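Local atomic coordinates of uncharacterized protein (Bacteroides ovatus, PDB entry 3P02), a protein that is of unknown function, a beta-rich protein of Bacteroides ovatus that joins an E-set-like region to a BT_3044-like C-terminal region. Residues Leu116-Lys127 against Arg145-Leu153; Val188-Ala197 against Ile208-Phe216. All blocks are in the same frame, centred on the assembly; numbering follows the deposited sequence. Where two conformers were deposited one is given.

Interaction 1: residues Leu116-Lys127 against Arg145-Leu153; sequences LDDSQKWALPLK and RTAVLRPIL. With EDO (1,2-ethanediol), chain E.
In one of its two deposited conformers, the Arg150 guanidinium has Lys121 CG over one face, 3.5 Å above its plane, and a water at its edge; Ile152 CD1, itself one of two conformers, lies tentatively over the other face. The Trp122 ring is held between Gln120 CB and Leu116 CD1, while NE1 donates almost in the ring plane to Asp117 O at 2.9 Å, tying the indole to the turn of Asp117 to Gln120. Strands 122-127 and 146-153 form an antiparallel hairpin with a long connection, consistent with an E-set (immunoglobulin-like) sheet. Four backbone bonds link Leu124 with Leu149 and Leu126 with Ala147; the leucines of this face pack on Ile109 of strand 104-112. Proline suits position 125, since its non-hydrogen-bonded pairing with Val148 asks no N-H of it; Thr65 of helix 65-74 touches both side chains. Lys127, extended with CG anti to the backbone N (chi1 -178°), lays CG 3.4 Å from Thr146 OG1 and CE beside Arg145 CB, and its NZ reaches Tyr136 O and, weakly, the ethanediol. With an alanine here, Tyr136 O would probably lose its charged donor and Thr146 and Arg145 the alkyl chain lying against them. Pro151, lacking an N-H, sets CD 3.3 Å from Trp122 O. Separately, a water bridges the strands, accepting from Trp122 N and Arg150 NE and donating to Pro151 O at 2.8 Å.

Interaction 2: residues Val188-Ala197 against Ile208-Phe216; sequences VTDSIVFFYA and INYKVFLQF
Phe194 takes the first torsion that sets CG between its own backbone N and carbonyl carbon (chi1 63°), and Lys211 bends at chi3 (67°); together these turns put the lysine tail across the ring. Lys211 CE stands 3.7 Å from the Phe194 ring centroid, directly over the centre, and NZ follows at 4.6 Å as a cation-pi contact. Nearer the backbone, Lys211 CG lies 3.5 Å from Tyr196 CE1, so the long alkyl chain serves two aromatic neighbours. All this happens on one face of an antiparallel hairpin, strands 192-196 and 211-216, whose six cross-strand backbone bonds run from Ser191 and Phe216 to Ala197 and Tyr210. Further along the same face, Phe194 CB sits over the Phe213 ring, Val188 CG2 and Ile192 CG2 meet that ring at its edge, and Trp233 stacks on it. The opposite face is purely apolar. There the Phe195 ring receives Val212 CB over one face, 4.1 Å from its centroid, and Leu214 CD1 comes within 3.7 Å of Phe195 CD1. Phe216 turns its edge to Val193 CG2, with CE1 3.8 Å away. Phe195 and Phe216 also touch strand 262-278 of the same sheet, consistent with a strongly curled sheet. The chemistry implies a two-sided hairpin: one side suited to a hydrophobic interior, the other able to accommodate a lysine, whose charge the Phe194 ring probably helps to stabilise.

In the fold
Both contacts are mainly buried antiparallel hairpins, but they belong to different sheets: interaction 1 to a mixed six-stranded one, interaction 2 to the large antiparallel sheet of the C-terminal part. Their centres lie 21 Å apart, and interaction 1 is the nearer to the middle of the chain. They meet at the turn of 116-127, where Ser119 CB lies 3.3 Å from Tyr196 OH and Gln120 packs on Ile208; Asp118 OD2 also takes a bond from Val187 N, just before segment 188-197. Interaction 1 pairs aliphatic side chains, leucine, valine, alanine and proline, and finishes in waters and charged groups at its ends, whereas interaction 2 is dominated by aromatic rings.

Interaction 1: residues Leu116-Lys127 against Arg145-Leu153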
loop_
_atom_site.group_PDB
_atom_site.type_symbol
_atom_site.label_atom_id
_atom_site.label_comp_id
_atom_site.label_asym_id
_atom_site.label_seq_id
_atom_site.Cartn_x
_atom_site.Cartn_y
_atom_site.Cartn_z
ATOM N N LEU A 116 -11.550 -0.656 -2.223
ATOM C CA LEU A 116 -10.802 -1.180 -1.081
ATOM C C LEU A 116 -10.418 -0.041 -0.152
ATOM O O LEU A 116 -9.951 0.994 -0.636
ATOM C CB LEU A 116 -9.544 -1.926 -1.552
ATOM C CG LEU A 116 -8.749 -2.641 -0.439
ATOM C CD1 LEU A 116 -9.551 -3.792 0.181
ATOM C CD2 LEU A 116 -7.419 -3.159 -0.980
ATOM N N ASP A 117 -10.625 -0.210 1.161
ATOM C CA ASP A 117 -10.258 0.812 2.163
ATOM C C ASP A 117 -8.757 0.791 2.380
ATOM O O ASP A 117 -8.245 -0.072 3.082
ATOM C CB ASP A 117 -11.000 0.548 3.490
ATOM C CG ASP A 117 -10.739 1.570 4.587
ATOM O OD1 ASP A 117 -9.867 2.469 4.390
ATOM O OD2 ASP A 117 -11.373 1.461 5.648
ATOM N N ASP A 118 -8.046 1.785 1.846
ATOM C CA ASP A 118 -6.595 1.817 1.942
ATOM C C ASP A 118 -6.085 2.332 3.280
ATOM O O ASP A 118 -4.870 2.468 3.448
ATOM C CB ASP A 118 -6.007 2.636 0.768
ATOM C CG ASP A 118 -4.580 2.265 0.368
ATOM O OD1 ASP A 118 -4.189 1.083 0.553
ATOM O OD2 ASP A 118 -3.891 3.119 -0.209
ATOM N N SER A 119 -6.974 2.549 4.268
ATOM C CA SER A 119 -6.495 2.914 5.602
ATOM C C SER A 119 -6.130 1.636 6.412
ATOM O O SER A 119 -5.544 1.715 7.503
ATOM C CB SER A 119 -7.540 3.732 6.369
ATOM O OG SER A 119 -8.647 2.924 6.747
ATOM N N GLN A 120 -6.517 0.455 5.877
ATOM C CA GLN A 120 -6.291 -0.839 6.510
ATOM C C GLN A 120 -5.231 -1.616 5.775
ATOM O O GLN A 120 -5.065 -1.403 4.580
ATOM C CB GLN A 120 -7.594 -1.648 6.503
ATOM C CG GLN A 120 -8.798 -0.871 7.043
ATOM C CD GLN A 120 -8.637 -0.560 8.504
ATOM O OE1 GLN A 120 -8.602 -1.475 9.335
ATOM N NE2 GLN A 120 -8.478 0.742 8.850
ATOM N N LYS A 121 -4.503 -2.501 6.476
ATOM C CA LYS A 121 -3.483 -3.353 5.836
ATOM C C LYS A 121 -4.148 -4.676 5.525
ATOM O O LYS A 121 -4.552 -5.370 6.459
ATOM C CB LYS A 121 -2.253 -3.580 6.757
ATOM C CG LYS A 121 -1.400 -2.337 6.941
ATOM C CD LYS A 121 -0.018 -2.623 7.559
ATOM C CE LYS A 121 -0.149 -3.270 8.912
ATOM N NZ LYS A 121 1.090 -3.151 9.738
ATOM N N TRP A 122 -4.292 -5.011 4.249
ATOM C CA TRP A 122 -4.968 -6.244 3.857
ATOM C C TRP A 122 -3.975 -7.304 3.456
ATOM O O TRP A 122 -2.932 -6.992 2.861
ATOM C CB TRP A 122 -5.925 -5.957 2.682
ATOM C CG TRP A 122 -6.936 -4.897 3.003
ATOM C CD1 TRP A 122 -6.874 -3.573 2.673
ATOM C CD2 TRP A 122 -8.140 -5.073 3.762
ATOM N NE1 TRP A 122 -7.965 -2.907 3.189
ATOM C CE2 TRP A 122 -8.764 -3.806 3.856
ATOM C CE3 TRP A 122 -8.742 -6.182 4.400
ATOM C CZ2 TRP A 122 -9.976 -3.619 4.528
ATOM C CZ3 TRP A 122 -9.942 -5.998 5.085
ATOM C CH2 TRP A 122 -10.544 -4.728 5.150
ATOM N N ALA A 123 -4.319 -8.559 3.690
ATOM C CA ALA A 123 -3.414 -9.617 3.263
ATOM C C ALA A 123 -4.178 -10.846 2.827
ATOM O O ALA A 123 -5.233 -11.158 3.361
ATOM C CB ALA A 123 -2.426 -9.966 4.389
ATOM N N LEU A 124 -3.601 -11.574 1.879
ATOM C CA LEU A 124 -4.168 -12.802 1.351
ATOM C C LEU A 124 -3.181 -13.964 1.629
ATOM O O LEU A 124 -2.121 -14.039 0.992
ATOM C CB LEU A 124 -4.454 -12.646 -0.162
ATOM C CG LEU A 124 -4.955 -13.894 -0.883
ATOM C CD1 LEU A 124 -6.286 -14.412 -0.275
ATOM C CD2 LEU A 124 -5.087 -13.638 -2.402
ATOM N N PRO A 125 -3.508 -14.809 2.638
ATOM C CA PRO A 125 -2.616 -15.918 2.999
ATOM C C PRO A 125 -2.991 -17.176 2.209
ATOM O O PRO A 125 -4.137 -17.612 2.255
ATOM C CB PRO A 125 -2.865 -16.060 4.515
ATOM C CG PRO A 125 -4.332 -15.724 4.686
ATOM C CD PRO A 125 -4.678 -14.727 3.548
ATOM N N LEU A 126 -2.050 -17.737 1.443
ATOM C CA LEU A 126 -2.346 -18.874 0.570
ATOM C C LEU A 126 -1.436 -20.020 0.814
ATOM O O LEU A 126 -0.232 -19.796 0.896
ATOM C CB LEU A 126 -2.150 -18.459 -0.912
ATOM C CG LEU A 126 -2.898 -17.246 -1.381
ATOM C CD1 LEU A 126 -2.473 -16.889 -2.788
ATOM C CD2 LEU A 126 -4.381 -17.508 -1.354
ATOM N N LYS A 127 -1.965 -21.240 0.824
ATOM C CA LYS A 127 -1.093 -22.395 0.988
ATOM C C LYS A 127 -1.251 -23.329 -0.199
ATOM O O LYS A 127 -2.351 -23.491 -0.709
ATOM C CB LYS A 127 -1.423 -23.149 2.301
ATOM C CG LYS A 127 -0.496 -24.353 2.550
ATOM C CD LYS A 127 -0.688 -24.991 3.913
ATOM C CE LYS A 127 0.308 -26.106 4.101
ATOM N NZ LYS A 127 0.089 -26.839 5.388
ATOM N N ARG A 145 5.454 -23.449 2.209
ATOM C CA ARG A 145 4.174 -23.904 1.668
ATOM C C ARG A 145 3.143 -22.775 1.578
ATOM O O ARG A 145 2.187 -22.916 0.815
ATOM C CB ARG A 145 3.549 -25.026 2.528
ATOM C CG ARG A 145 4.396 -26.249 2.738
ATOM C CD ARG A 145 4.901 -26.905 1.469
ATOM N NE ARG A 145 5.666 -28.074 1.903
ATOM C CZ ARG A 145 6.700 -28.602 1.263
ATOM N NH1 ARG A 145 7.096 -28.101 0.094
ATOM N NH2 ARG A 145 7.378 -29.606 1.808
ATOM N N THR A 146 3.335 -21.688 2.331
ATOM C CA THR A 146 2.387 -20.577 2.453
ATOM C C THR A 146 3.022 -19.233 2.084
ATOM O O THR A 146 4.103 -18.891 2.561
ATOM C CB THR A 146 1.836 -20.581 3.901
ATOM O OG1 THR A 146 1.157 -21.827 4.067
ATOM C CG2 THR A 146 0.841 -19.452 4.174
ATOM N N ALA A 147 2.314 -18.468 1.244
ATOM C CA ALA A 147 2.684 -17.110 0.835
ATOM C C ALA A 147 1.631 -16.131 1.363
ATOM O O ALA A 147 0.435 -16.475 1.421
ATOM C CB ALA A 147 2.742 -17.031 -0.694
ATOM N N VAL A 148 2.058 -14.943 1.801
ATOM C CA VAL A 148 1.102 -13.943 2.273
ATOM C C VAL A 148 1.255 -12.730 1.374
ATOM O O VAL A 148 2.332 -12.124 1.358
ATOM C CB VAL A 148 1.270 -13.575 3.754
ATOM C CG1 VAL A 148 0.205 -12.540 4.149
ATOM C CG2 VAL A 148 1.168 -14.814 4.631
ATOM N N LEU A 149 0.197 -12.369 0.635
ATOM C CA LEU A 149 0.278 -11.272 -0.319
ATOM C C LEU A 149 -0.424 -10.044 0.205
ATOM O O LEU A 149 -1.575 -10.144 0.642
ATOM C CB LEU A 149 -0.342 -11.672 -1.664
ATOM C CG LEU A 149 0.148 -12.997 -2.267
ATOM C CD1 LEU A 149 -0.603 -13.258 -3.567
ATOM C CD2 LEU A 149 1.677 -12.937 -2.549
ATOM N N ARG A 150 0.267 -8.892 0.146
ATOM C CA ARG A 150 -0.272 -7.610 0.600
ATOM C C ARG A 150 -0.501 -6.694 -0.597
ATOM O O ARG A 150 0.493 -6.244 -1.175
ATOM C CB ARG A 150 0.708 -6.943 1.579
ATOM C CG ARG A 150 -0.000 -6.113 2.631
ATOM C CD ARG A 150 0.695 -4.820 2.937
ATOM N NE ARG A 150 -0.271 -3.724 2.995
ATOM C CZ ARG A 150 -0.018 -2.528 3.504
ATOM N NH1 ARG A 150 1.173 -2.258 4.026
ATOM N NH2 ARG A 150 -0.952 -1.593 3.498
ATOM N N PRO A 151 -1.764 -6.369 -0.998
ATOM C CA PRO A 151 -1.918 -5.426 -2.117
ATOM C C PRO A 151 -1.535 -4.001 -1.698
ATOM O O PRO A 151 -1.923 -3.525 -0.613
ATOM C CB PRO A 151 -3.403 -5.503 -2.486
ATOM C CG PRO A 151 -4.094 -6.032 -1.245
ATOM C CD PRO A 151 -3.074 -6.816 -0.456
ATOM N N ILE A 152 -0.752 -3.327 -2.562
ATOM C CA ILE A 152 -0.321 -1.937 -2.379
ATOM C C ILE A 152 -0.937 -1.140 -3.514
ATOM O O ILE A 152 -0.486 -1.297 -4.645
ATOM C CB ILE A 152 1.238 -1.819 -2.369
ATOM C CG1 ILE A 152 1.876 -2.718 -1.288
ATOM C CG2 ILE A 152 1.720 -0.356 -2.235
ATOM C CD1 ILE A 152 1.385 -2.416 0.183
ATOM N N LEU A 153 -1.958 -0.329 -3.236
ATOM C CA LEU A 153 -2.567 0.471 -4.287
ATOM C C LEU A 153 -1.663 1.660 -4.627
ATOM O O LEU A 153 -1.001 2.207 -3.731
ATOM C CB LEU A 153 -3.916 1.008 -3.799
ATOM C CG LEU A 153 -5.066 0.009 -3.765
ATOM C CD1 LEU A 153 -6.178 0.549 -2.882
ATOM C CD2 LEU A 153 -5.547 -0.307 -5.178
HETATM C C1 EDO E . -2.762 -28.343 4.734
HETATM O O1 EDO E . -1.776 -29.077 5.461
HETATM C C2 EDO E . -3.974 -29.209 4.426
HETATM O O2 EDO E . -4.874 -28.452 3.608
HETATM O O HOH W 1 -1.346 2.791 -1.032
HETATM O O HOH W 2 -2.418 -0.370 -0.369
HETATM O O HOH W 3 -3.164 -3.442 1.925
#

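Interaction 2: residues Val188-Ala197 against Ile208-Phe216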
loop_
_atom_site.group_PDB
_atom_site.type_symbol
_atom_site.label_atom_id
_atom_site.label_comp_id
_atom_site.label_asym_id
_atom_site.label_seq_id
_atom_site.Cartn_x
_atom_site.Cartn_y
_atom_site.Cartn_z
ATOM N N VAL A 188 -7.777 6.379 -2.824
ATOM C CA VAL A 188 -9.226 6.200 -2.808
ATOM C C VAL A 188 -9.650 5.836 -4.259
ATOM O O VAL A 188 -10.319 4.824 -4.485
ATOM C CB VAL A 188 -9.974 7.448 -2.265
ATOM C CG1 VAL A 188 -11.471 7.169 -2.129
ATOM C CG2 VAL A 188 -9.390 7.895 -0.902
ATOM N N THR A 189 -9.300 6.707 -5.229
ATOM C CA THR A 189 -9.591 6.475 -6.653
ATOM C C THR A 189 -8.323 6.793 -7.453
ATOM O O THR A 189 -7.245 6.930 -6.859
ATOM C CB THR A 189 -10.787 7.343 -7.123
ATOM O OG1 THR A 189 -10.390 8.717 -7.101
ATOM C CG2 THR A 189 -12.060 7.145 -6.297
ATOM N N ASP A 190 -8.443 6.991 -8.773
ATOM C CA ASP A 190 -7.255 7.375 -9.531
ATOM C C ASP A 190 -6.859 8.853 -9.259
ATOM O O ASP A 190 -5.715 9.210 -9.530
ATOM C CB ASP A 190 -7.447 7.144 -11.044
ATOM C CG ASP A 190 -8.582 7.926 -11.706
ATOM O OD1 ASP A 190 -9.447 8.449 -10.982
ATOM O OD2 ASP A 190 -8.677 7.890 -12.946
ATOM N N SER A 191 -7.781 9.696 -8.725
ATOM C CA SER A 191 -7.492 11.123 -8.515
ATOM C C SER A 191 -7.661 11.574 -7.059
ATOM O O SER A 191 -7.236 12.684 -6.724
ATOM C CB SER A 191 -8.382 11.990 -9.409
ATOM O OG SER A 191 -9.754 11.938 -9.049
ATOM N N ILE A 192 -8.291 10.739 -6.208
ATOM C CA ILE A 192 -8.533 11.093 -4.803
ATOM C C ILE A 192 -7.617 10.236 -3.926
ATOM O O ILE A 192 -7.512 9.011 -4.121
ATOM C CB ILE A 192 -10.029 10.909 -4.386
ATOM C CG1 ILE A 192 -10.975 11.799 -5.256
ATOM C CG2 ILE A 192 -10.236 11.188 -2.853
ATOM C CD1 ILE A 192 -12.471 11.427 -5.054
ATOM N N VAL A 193 -6.942 10.905 -2.988
ATOM C CA VAL A 193 -6.081 10.275 -1.999
ATOM C C VAL A 193 -6.477 10.790 -0.622
ATOM O O VAL A 193 -7.305 11.685 -0.507
ATOM C CB VAL A 193 -4.561 10.582 -2.271
ATOM C CG1 VAL A 193 -4.090 10.063 -3.640
ATOM C CG2 VAL A 193 -4.255 12.072 -2.111
ATOM N N PHE A 194 -5.852 10.254 0.413
ATOM C CA PHE A 194 -5.980 10.858 1.735
ATOM C C PHE A 194 -4.674 10.705 2.473
ATOM O O PHE A 194 -3.901 9.790 2.194
ATOM C CB PHE A 194 -7.117 10.271 2.576
ATOM C CG PHE A 194 -6.970 8.816 2.924
ATOM C CD1 PHE A 194 -6.263 8.418 4.064
ATOM C CD2 PHE A 194 -7.567 7.834 2.134
ATOM C CE1 PHE A 194 -6.166 7.059 4.408
ATOM C CE2 PHE A 194 -7.441 6.476 2.461
ATOM C CZ PHE A 194 -6.751 6.099 3.598
ATOM N N PHE A 195 -4.430 11.605 3.400
ATOM C CA PHE A 195 -3.318 11.486 4.315
ATOM C C PHE A 195 -3.937 11.666 5.689
ATOM O O PHE A 195 -5.131 11.982 5.783
ATOM C CB PHE A 195 -2.196 12.496 4.013
ATOM C CG PHE A 195 -2.553 13.951 4.239
ATOM C CD1 PHE A 195 -3.247 14.680 3.266
ATOM C CD2 PHE A 195 -2.221 14.583 5.432
ATOM C CE1 PHE A 195 -3.634 16.012 3.504
ATOM C CE2 PHE A 195 -2.566 15.936 5.649
ATOM C CZ PHE A 195 -3.261 16.630 4.679
ATOM N N TYR A 196 -3.137 11.528 6.743
ATOM C CA TYR A 196 -3.664 11.743 8.083
ATOM C C TYR A 196 -3.125 13.037 8.689
ATOM O O TYR A 196 -1.921 13.275 8.660
ATOM C CB TYR A 196 -3.282 10.581 9.028
ATOM C CG TYR A 196 -3.713 9.214 8.547
ATOM C CD1 TYR A 196 -5.062 8.867 8.484
ATOM C CD2 TYR A 196 -2.769 8.264 8.157
ATOM C CE1 TYR A 196 -5.464 7.604 8.031
ATOM C CE2 TYR A 196 -3.155 6.988 7.746
ATOM C CZ TYR A 196 -4.501 6.663 7.684
ATOM O OH TYR A 196 -4.845 5.406 7.267
ATOM N N ALA A 197 -4.011 13.828 9.286
ATOM C CA ALA A 197 -3.606 15.010 10.012
ATOM C C ALA A 197 -2.968 14.621 11.375
ATOM O O ALA A 197 -3.118 13.473 11.833
ATOM C CB ALA A 197 -4.825 15.903 10.256
ATOM N N ILE A 208 -8.100 6.662 11.400
ATOM C CA ILE A 208 -9.259 7.001 10.530
ATOM C C ILE A 208 -9.896 8.340 10.934
ATOM O O ILE A 208 -10.394 9.056 10.078
ATOM C CB ILE A 208 -10.308 5.869 10.558
ATOM C CG1 ILE A 208 -9.711 4.612 9.891
ATOM C CG2 ILE A 208 -11.616 6.313 9.859
ATOM C CD1 ILE A 208 -10.672 3.303 10.038
ATOM N N ASN A 209 -9.871 8.684 12.227
ATOM C CA ASN A 209 -10.456 9.954 12.691
ATOM C C ASN A 209 -9.783 11.190 12.102
ATOM O O ASN A 209 -10.342 12.287 12.199
ATOM C CB ASN A 209 -10.296 10.048 14.210
ATOM C CG ASN A 209 -10.996 8.928 14.918
ATOM O OD1 ASN A 209 -12.073 8.500 14.500
ATOM N ND2 ASN A 209 -10.462 8.548 16.064
ATOM N N TYR A 210 -8.536 11.019 11.582
ATOM C CA TYR A 210 -7.700 12.142 11.140
ATOM C C TYR A 210 -7.504 12.170 9.631
ATOM O O TYR A 210 -6.640 12.881 9.142
ATOM C CB TYR A 210 -6.341 12.096 11.901
ATOM C CG TYR A 210 -6.601 12.379 13.363
ATOM C CD1 TYR A 210 -6.788 13.683 13.813
ATOM C CD2 TYR A 210 -6.797 11.336 14.276
ATOM C CE1 TYR A 210 -7.185 13.950 15.117
ATOM C CE2 TYR A 210 -7.189 11.596 15.593
ATOM C CZ TYR A 210 -7.363 12.906 16.010
ATOM O OH TYR A 210 -7.760 13.169 17.300
ATOM N N LYS A 211 -8.293 11.407 8.900
ATOM C CA LYS A 211 -8.193 11.387 7.439
ATOM C C LYS A 211 -8.551 12.733 6.791
ATOM O O LYS A 211 -9.611 13.325 7.057
ATOM C CB LYS A 211 -9.128 10.316 6.872
ATOM C CG LYS A 211 -8.604 8.894 7.096
ATOM C CD LYS A 211 -9.644 7.818 6.748
ATOM C CE LYS A 211 -9.951 7.781 5.263
ATOM N NZ LYS A 211 -11.069 6.840 4.951
ATOM N N VAL A 212 -7.648 13.203 5.926
ATOM C CA VAL A 212 -7.849 14.429 5.144
ATOM C C VAL A 212 -7.727 14.031 3.687
ATOM O O VAL A 212 -6.703 13.466 3.285
ATOM C CB VAL A 212 -6.858 15.551 5.529
ATOM C CG1 VAL A 212 -7.059 16.756 4.603
ATOM C CG2 VAL A 212 -7.038 15.952 6.997
ATOM N N PHE A 213 -8.778 14.288 2.915
ATOM C CA PHE A 213 -8.836 13.901 1.518
ATOM C C PHE A 213 -8.340 15.012 0.623
ATOM O O PHE A 213 -8.586 16.192 0.891
ATOM C CB PHE A 213 -10.273 13.550 1.132
ATOM C CG PHE A 213 -10.856 12.339 1.831
ATOM C CD1 PHE A 213 -11.445 12.455 3.093
ATOM C CD2 PHE A 213 -10.786 11.080 1.247
ATOM C CE1 PHE A 213 -11.932 11.319 3.772
ATOM C CE2 PHE A 213 -11.288 9.949 1.911
ATOM C CZ PHE A 213 -11.865 10.078 3.163
ATOM N N LEU A 214 -7.657 14.613 -0.457
ATOM C CA LEU A 214 -7.168 15.503 -1.518
ATOM C C LEU A 214 -7.622 14.991 -2.834
ATOM O O LEU A 214 -7.459 13.784 -3.105
ATOM C CB LEU A 214 -5.618 15.588 -1.531
ATOM C CG LEU A 214 -4.985 16.289 -0.313
ATOM C CD1 LEU A 214 -3.473 15.976 -0.235
ATOM C CD2 LEU A 214 -5.253 17.813 -0.357
ATOM N N GLN A 215 -8.157 15.880 -3.663
ATOM C CA GLN A 215 -8.560 15.508 -5.015
ATOM C C GLN A 215 -7.744 16.309 -6.007
ATOM O O GLN A 215 -7.696 17.532 -5.904
ATOM C CB GLN A 215 -10.063 15.731 -5.225
ATOM C CG GLN A 215 -10.553 15.370 -6.632
ATOM C CD GLN A 215 -12.036 15.601 -6.768
ATOM O OE1 GLN A 215 -12.767 15.691 -5.779
ATOM N NE2 GLN A 215 -12.522 15.691 -7.993
ATOM N N PHE A 216 -7.097 15.613 -6.944
ATOM C CA PHE A 216 -6.293 16.239 -7.994
ATOM C C PHE A 216 -7.181 16.422 -9.210
ATOM O O PHE A 216 -7.485 15.444 -9.897
ATOM C CB PHE A 216 -5.086 15.329 -8.320
ATOM C CG PHE A 216 -4.109 15.220 -7.183
ATOM C CD1 PHE A 216 -4.331 14.327 -6.126
ATOM C CD2 PHE A 216 -2.986 16.036 -7.131
ATOM C CE1 PHE A 216 -3.432 14.241 -5.062
ATOM C CE2 PHE A 216 -2.066 15.925 -6.079
ATOM C CZ PHE A 216 -2.308 15.034 -5.034
HETATM O O HOH W 4 -10.613 14.457 -10.143
#